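Local structure of 2-dehydropantoate 2-reductase, putative (Enterococcus faecalis, 2EW2) at residues Met90-Ala93 / Ile94-Met97; Glu67-His70 / Gln71-Gln74. The protein probably catalyses the NADPH-dependent reduction of 2-dehydropantoate (ketopantoate) to (R)-pantoate, a step in pantothenate biosynthesis. All blocks are in the same frame, centred on the assembly; numbering follows the deposited sequence.

Interaction 1 of 2, residues Met90-Ala93 / Ile94-Met97; sequences MFKA and IQPM
One face of the Phe-91 ring carries the end of Ile-94: CD1 sits almost over the ring centre, 4.1 Å from the centroid and 10° off the normal, a CH-pi contact between neighbours on the last turn of helix 84-94. In the Rossmann-type domain this helix packs on the parallel strands of the mixed sheet, and Phe-91 and Ile-94 both reach Ala-9 and Ile-78 there. Tyr-120 touches the Phe-91 side chain as well. With chi1 at 68°, CG1 of Ile-94 stands between its own N and carbonyl carbon, over Met-90 O, while CG2 reaches the selenium of the selenomethionine Met-90, with SE to CG2 3.9 Å. The helical bonding changes here. Ile-94 N still donates to Met-90 O at 3.1 Å, but its second bond, to Phe-91 O, is weak, as is that from Gln-95 N to Phe-91 O. A 3-10 segment, 95-97, follows, held by Met-97 N to Ile-94 O at 2.8 Å. Outside, the Gln-95 side chain, extended beyond CG, runs back beside the helix end, and its NE2 makes a weak, long but nearly straight bond to Lys-92 O, 3.3 Å with an N-H...O angle of 163°.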
HETATM    1  N   MSE B  90     -26.565  -9.985  14.131  1.00 24.03           N
HETATM    2  CA  MSE B  90     -26.965 -10.492  15.436  1.00 23.59           C
HETATM    3  C   MSE B  90     -27.582  -9.396  16.318  1.00 23.33           C
HETATM    4  O   MSE B  90     -28.630  -9.604  16.936  1.00 22.98           O
HETATM    5  CB  MSE B  90     -25.769 -11.141  16.156  1.00 23.82           C
HETATM    6  CG  MSE B  90     -25.980 -11.370  17.651  1.00 26.89           C
HETATM    7 SE   MSE B  90     -27.293 -12.796  18.042  0.85 35.79          SE
HETATM    8  CE  MSE B  90     -26.217 -14.431  17.523  1.00 29.62           C
ATOM      9  N   PHE B  91     -26.952  -8.229  16.376  1.00 22.82           N
ATOM     10  CA  PHE B  91     -27.485  -7.187  17.244  1.00 22.71           C
ATOM     11  C   PHE B  91     -28.749  -6.522  16.705  1.00 23.16           C
ATOM     12  O   PHE B  91     -29.652  -6.192  17.473  1.00 22.56           O
ATOM     13  CB  PHE B  91     -26.405  -6.229  17.749  1.00 22.12           C
ATOM     14  CG  PHE B  91     -25.715  -6.748  18.992  1.00 23.08           C
ATOM     15  CD1 PHE B  91     -24.799  -7.795  18.908  1.00 22.01           C
ATOM     16  CD2 PHE B  91     -26.055  -6.253  20.252  1.00 22.48           C
ATOM     17  CE1 PHE B  91     -24.192  -8.316  20.065  1.00 22.91           C
ATOM     18  CE2 PHE B  91     -25.460  -6.760  21.400  1.00 23.13           C
ATOM     19  CZ  PHE B  91     -24.532  -7.794  21.307  1.00 22.88           C
ATOM     20  N   LYS B  92     -28.837  -6.398  15.383  1.00 23.39           N
ATOM     21  CA  LYS B  92     -30.068  -5.939  14.769  1.00 23.82           C
ATOM     22  C   LYS B  92     -31.227  -6.865  15.148  1.00 24.06           C
ATOM     23  O   LYS B  92     -32.302  -6.394  15.501  1.00 24.56           O
ATOM     24  CB  LYS B  92     -29.947  -5.845  13.253  1.00 24.05           C
ATOM     25  CG  LYS B  92     -31.114  -5.052  12.644  1.00 25.83           C
ATOM     26  CD  LYS B  92     -31.014  -4.924  11.152  1.00 31.74           C
ATOM     27  CE  LYS B  92     -32.207  -4.101  10.644  1.00 35.54           C
ATOM     28  NZ  LYS B  92     -32.434  -4.335   9.179  1.00 39.78           N
ATOM     29  N   ALA B  93     -30.998  -8.175  15.089  1.00 23.69           N
ATOM     30  CA  ALA B  93     -32.026  -9.164  15.417  1.00 23.69           C
ATOM     31  C   ALA B  93     -32.457  -9.182  16.885  1.00 23.97           C
ATOM     32  O   ALA B  93     -33.622  -9.477  17.190  1.00 23.76           O
ATOM     33  CB  ALA B  93     -31.560 -10.561  14.992  1.00 24.19           C
ATOM     34  N   ILE B  94     -31.528  -8.898  17.802  1.00 23.47           N
ATOM     35  CA  ILE B  94     -31.862  -8.987  19.230  1.00 23.38           C
ATOM     36  C   ILE B  94     -32.275  -7.665  19.867  1.00 22.65           C
ATOM     37  O   ILE B  94     -32.606  -7.633  21.040  1.00 22.48           O
ATOM     38  CB  ILE B  94     -30.777  -9.723  20.055  1.00 23.77           C
ATOM     39  CG1 ILE B  94     -29.480  -8.914  20.119  1.00 22.43           C
ATOM     40  CG2 ILE B  94     -30.519 -11.095  19.449  1.00 24.50           C
ATOM     41  CD1 ILE B  94     -28.392  -9.629  21.002  1.00 23.68           C
ATOM     42  N   GLN B  95     -32.303  -6.593  19.072  1.00 22.48           N
ATOM     43  CA  GLN B  95     -32.893  -5.313  19.486  1.00 22.59           C
ATOM     44  C   GLN B  95     -34.160  -5.383  20.348  1.00 22.23           C
ATOM     45  O   GLN B  95     -34.252  -4.636  21.315  1.00 21.54           O
ATOM     46  CB  GLN B  95     -33.190  -4.426  18.281  1.00 22.78           C
ATOM     47  CG  GLN B  95     -31.989  -3.652  17.823  1.00 25.03           C
ATOM     48  CD  GLN B  95     -32.349  -2.632  16.774  1.00 25.22           C
ATOM     49  OE1 GLN B  95     -32.287  -1.436  17.031  1.00 26.38           O
ATOM     50  NE2 GLN B  95     -32.729  -3.102  15.586  1.00 22.74           N
ATOM     51  N   PRO B  96     -35.140  -6.253  20.003  1.00 21.89           N
ATOM     52  CA  PRO B  96     -36.315  -6.324  20.897  1.00 23.16           C
ATOM     53  C   PRO B  96     -35.995  -6.616  22.377  1.00 24.09           C
ATOM     54  O   PRO B  96     -36.824  -6.342  23.252  1.00 23.21           O
ATOM     55  CB  PRO B  96     -37.161  -7.462  20.291  1.00 22.85           C
ATOM     56  CG  PRO B  96     -36.751  -7.504  18.853  1.00 23.01           C
ATOM     57  CD  PRO B  96     -35.286  -7.150  18.844  1.00 21.90           C
HETATM   58  N   MSE B  97     -34.795  -7.126  22.662  1.00 24.56           N
HETATM   59  CA  MSE B  97     -34.430  -7.461  24.039  1.00 26.91           C
HETATM   60  C   MSE B  97     -33.677  -6.337  24.727  1.00 24.61           C
HETATM   61  O   MSE B  97     -33.348  -6.438  25.908  1.00 23.80           O
HETATM   62  CB  MSE B  97     -33.613  -8.761  24.092  1.00 26.09           C
HETATM   63  CG  MSE B  97     -34.356  -9.936  23.498  1.00 29.36           C
HETATM   64 SE   MSE B  97     -33.231 -11.552  23.500  0.85 34.97          SE
HETATM   65  CE  MSE B  97     -33.537 -12.148  25.348  1.00 33.22           C
TER

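Interaction 2 of 2, residues Glu67-His70 / Gln71-Gln74; sequences EIDH and QNEQ
The backbone N of Asn-72 donates to Asp-69 O at 2.9 Å, and ND2 of the same residue makes a second, doubtful approach to that oxygen at 3.3 Å. ND2 as modelled also lies 2.8 Å from Asp-69 N, two donors against each other, so the orientation of this amide, and the bond with it, is uncertain. The N-to-O bond closes a type I beta turn from Asp-69 to Asn-72, in the connection between strand 62-63 and strand 77-80 of the Rossmann-type domain. An Asx turn lies on top of it: Asp-69 OD1 accepts from Gln-71 N at 2.9 Å, met from above the carboxylate plane. With chi1 at 60° the Asp-69 carboxylate stands between the backbone N and the carbonyl carbon, which brings OD1 over the turn, where it also lies 3.3 Å from Gln-71 CB. The Asp-69 and Gln-71 side chains run alongside each other, pointing the same way. On the inner side, Asn-72 crosses Ile-68 at about a right angle, and Ile-68 CD1 lies 3.8 Å from Asn-72 CG, against the carboxamide. Both side chains touch Phe-63 on strand 62-63, and buried Ile-68 continues to Pro-96 and Met-97. Glu-67, at the start of the segment, turns its carboxylate elsewhere: OE2 forms a salt bridge with Arg-43 and accepts a hydrogen bond from Ser-64 N. Beyond the turn, a water lies 2.6 Å from His-70 O and 2.7 Å from Asn-72 O, close enough to link the two carbonyls, though it has more acceptors in reach than protons.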
ATOM      1  N   GLU B  67     -35.892 -15.467  15.288  1.00 31.62           N
ATOM      2  CA  GLU B  67     -37.063 -15.739  16.131  1.00 30.87           C
ATOM      3  C   GLU B  67     -37.375 -14.634  17.137  1.00 29.84           C
ATOM      4  O   GLU B  67     -38.484 -14.566  17.669  1.00 29.41           O
ATOM      5  CB  GLU B  67     -36.829 -17.007  16.942  1.00 31.01           C
ATOM      6  CG  GLU B  67     -37.132 -18.276  16.214  1.00 34.07           C
ATOM      7  CD  GLU B  67     -36.910 -19.499  17.090  1.00 36.45           C
ATOM      8  OE1 GLU B  67     -37.763 -20.421  17.028  1.00 40.21           O
ATOM      9  OE2 GLU B  67     -35.894 -19.544  17.825  1.00 34.00           O
ATOM     10  N   ILE B  68     -36.388 -13.797  17.431  1.00 28.61           N
ATOM     11  CA  ILE B  68     -36.511 -12.811  18.499  1.00 27.74           C
ATOM     12  C   ILE B  68     -37.517 -11.717  18.134  1.00 27.69           C
ATOM     13  O   ILE B  68     -37.465 -11.146  17.051  1.00 28.25           O
ATOM     14  CB  ILE B  68     -35.125 -12.195  18.865  1.00 27.65           C
ATOM     15  CG1 ILE B  68     -34.138 -13.289  19.309  1.00 26.30           C
ATOM     16  CG2 ILE B  68     -35.256 -11.089  19.922  1.00 26.25           C
ATOM     17  CD1 ILE B  68     -34.494 -13.965  20.647  1.00 27.89           C
ATOM     18  N   ASP B  69     -38.436 -11.430  19.043  1.00 27.63           N
ATOM     19  CA  ASP B  69     -39.364 -10.331  18.851  1.00 27.63           C
ATOM     20  C   ASP B  69     -39.721  -9.689  20.180  1.00 27.09           C
ATOM     21  O   ASP B  69     -39.141 -10.034  21.223  1.00 26.72           O
ATOM     22  CB  ASP B  69     -40.624 -10.779  18.080  1.00 28.42           C
ATOM     23  CG  ASP B  69     -41.402 -11.884  18.790  1.00 29.10           C
ATOM     24  OD1 ASP B  69     -41.400 -11.968  20.040  1.00 28.09           O
ATOM     25  OD2 ASP B  69     -42.044 -12.670  18.068  1.00 32.84           O
ATOM     26  N   HIS B  70     -40.680  -8.769  20.153  1.00 26.17           N
ATOM     27  CA  HIS B  70     -41.029  -8.021  21.352  1.00 25.93           C
ATOM     28  C   HIS B  70     -41.809  -8.823  22.395  1.00 26.20           C
ATOM     29  O   HIS B  70     -42.141  -8.310  23.463  1.00 25.72           O
ATOM     30  CB  HIS B  70     -41.664  -6.664  21.003  1.00 26.02           C
ATOM     31  CG  HIS B  70     -40.653  -5.601  20.720  1.00 24.18           C
ATOM     32  ND1 HIS B  70     -39.980  -5.516  19.521  1.00 23.44           N
ATOM     33  CD2 HIS B  70     -40.153  -4.614  21.504  1.00 24.80           C
ATOM     34  CE1 HIS B  70     -39.133  -4.501  19.566  1.00 24.79           C
ATOM     35  NE2 HIS B  70     -39.212  -3.942  20.760  1.00 24.83           N
ATOM     36  N   GLN B  71     -42.029 -10.105  22.124  1.00 26.83           N
ATOM     37  CA  GLN B  71     -42.520 -10.999  23.173  1.00 28.00           C
ATOM     38  C   GLN B  71     -41.386 -11.654  23.964  1.00 27.51           C
ATOM     39  O   GLN B  71     -41.624 -12.297  24.985  1.00 26.73           O
ATOM     40  CB  GLN B  71     -43.491 -12.026  22.597  1.00 29.24           C
ATOM     41  CG  GLN B  71     -44.752 -11.335  22.041  1.00 32.93           C
ATOM     42  CD  GLN B  71     -45.889 -12.288  21.817  1.00 38.04           C
ATOM     43  OE1 GLN B  71     -45.923 -13.378  22.387  1.00 40.58           O
ATOM     44  NE2 GLN B  71     -46.842 -11.884  20.983  1.00 40.98           N
ATOM     45  N   ASN B  72     -40.149 -11.474  23.492  1.00 26.80           N
ATOM     46  CA  ASN B  72     -38.986 -11.911  24.255  1.00 26.40           C
ATOM     47  C   ASN B  72     -38.697 -11.010  25.443  1.00 26.46           C
ATOM     48  O   ASN B  72     -39.094  -9.851  25.456  1.00 25.78           O
ATOM     49  CB  ASN B  72     -37.758 -12.032  23.356  1.00 26.09           C
ATOM     50  CG  ASN B  72     -37.787 -13.283  22.520  1.00 25.40           C
ATOM     51  OD1 ASN B  72     -37.459 -14.372  23.002  1.00 28.71           O
ATOM     52  ND2 ASN B  72     -38.198 -13.150  21.272  1.00 22.10           N
ATOM     53  N   GLU B  73     -38.008 -11.563  26.437  1.00 27.02           N
ATOM     54  CA  GLU B  73     -37.663 -10.840  27.653  1.00 28.19           C
ATOM     55  C   GLU B  73     -36.691  -9.721  27.331  1.00 27.55           C
ATOM     56  O   GLU B  73     -35.848  -9.871  26.454  1.00 27.32           O
ATOM     57  CB  GLU B  73     -36.991 -11.781  28.663  1.00 29.25           C
ATOM     58  CG  GLU B  73     -37.903 -12.867  29.223  1.00 34.16           C
ATOM     59  CD  GLU B  73     -38.508 -12.478  30.560  1.00 41.60           C
ATOM     60  OE1 GLU B  73     -37.767 -12.464  31.578  1.00 45.57           O
ATOM     61  OE2 GLU B  73     -39.727 -12.191  30.597  1.00 44.81           O
ATOM     62  N   GLN B  74     -36.821  -8.600  28.039  1.00 26.75           N
ATOM     63  CA  GLN B  74     -35.847  -7.508  27.954  1.00 26.36           C
ATOM     64  C   GLN B  74     -34.805  -7.761  29.026  1.00 24.83           C
ATOM     65  O   GLN B  74     -35.146  -8.132  30.153  1.00 24.63           O
ATOM     66  CB  GLN B  74     -36.540  -6.161  28.175  1.00 26.62           C
ATOM     67  CG  GLN B  74     -37.621  -5.854  27.137  1.00 27.72           C
ATOM     68  CD  GLN B  74     -38.307  -4.512  27.370  1.00 28.51           C
ATOM     69  OE1 GLN B  74     -38.668  -4.170  28.506  1.00 31.42           O
ATOM     70  NE2 GLN B  74     -38.478  -3.737  26.290  1.00 27.51           N
TER
HETATM   71  O   HOH W   1     -41.514  -8.841  25.928  1.00 25.56           O

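The two contacts abut, their centres about 9 Å apart, in one Rossmann-type domain. Interaction 1 is partly buried, its apolar side chains facing the sheet and its polar bonds mostly those of a helix end. Interaction 2 is a surface turn closed by a backbone hydrogen bond and a bond to the Asp-69 carboxylate, with a water nearby and Ile-68 as its buried residue. They meet where the 3-10 segment 95-97 leaves the helix: Pro-96 CB packs 3.5 Å from His-70 ND1, Ile-68 CB lies 3.5 Å from Ala-93 O, and Met-97 CG approaches Glu-73 O. A backbone hydrogen bond between Met-97 and Val-75 also joins the two neighbourhoods, just before strand 77-80 begins.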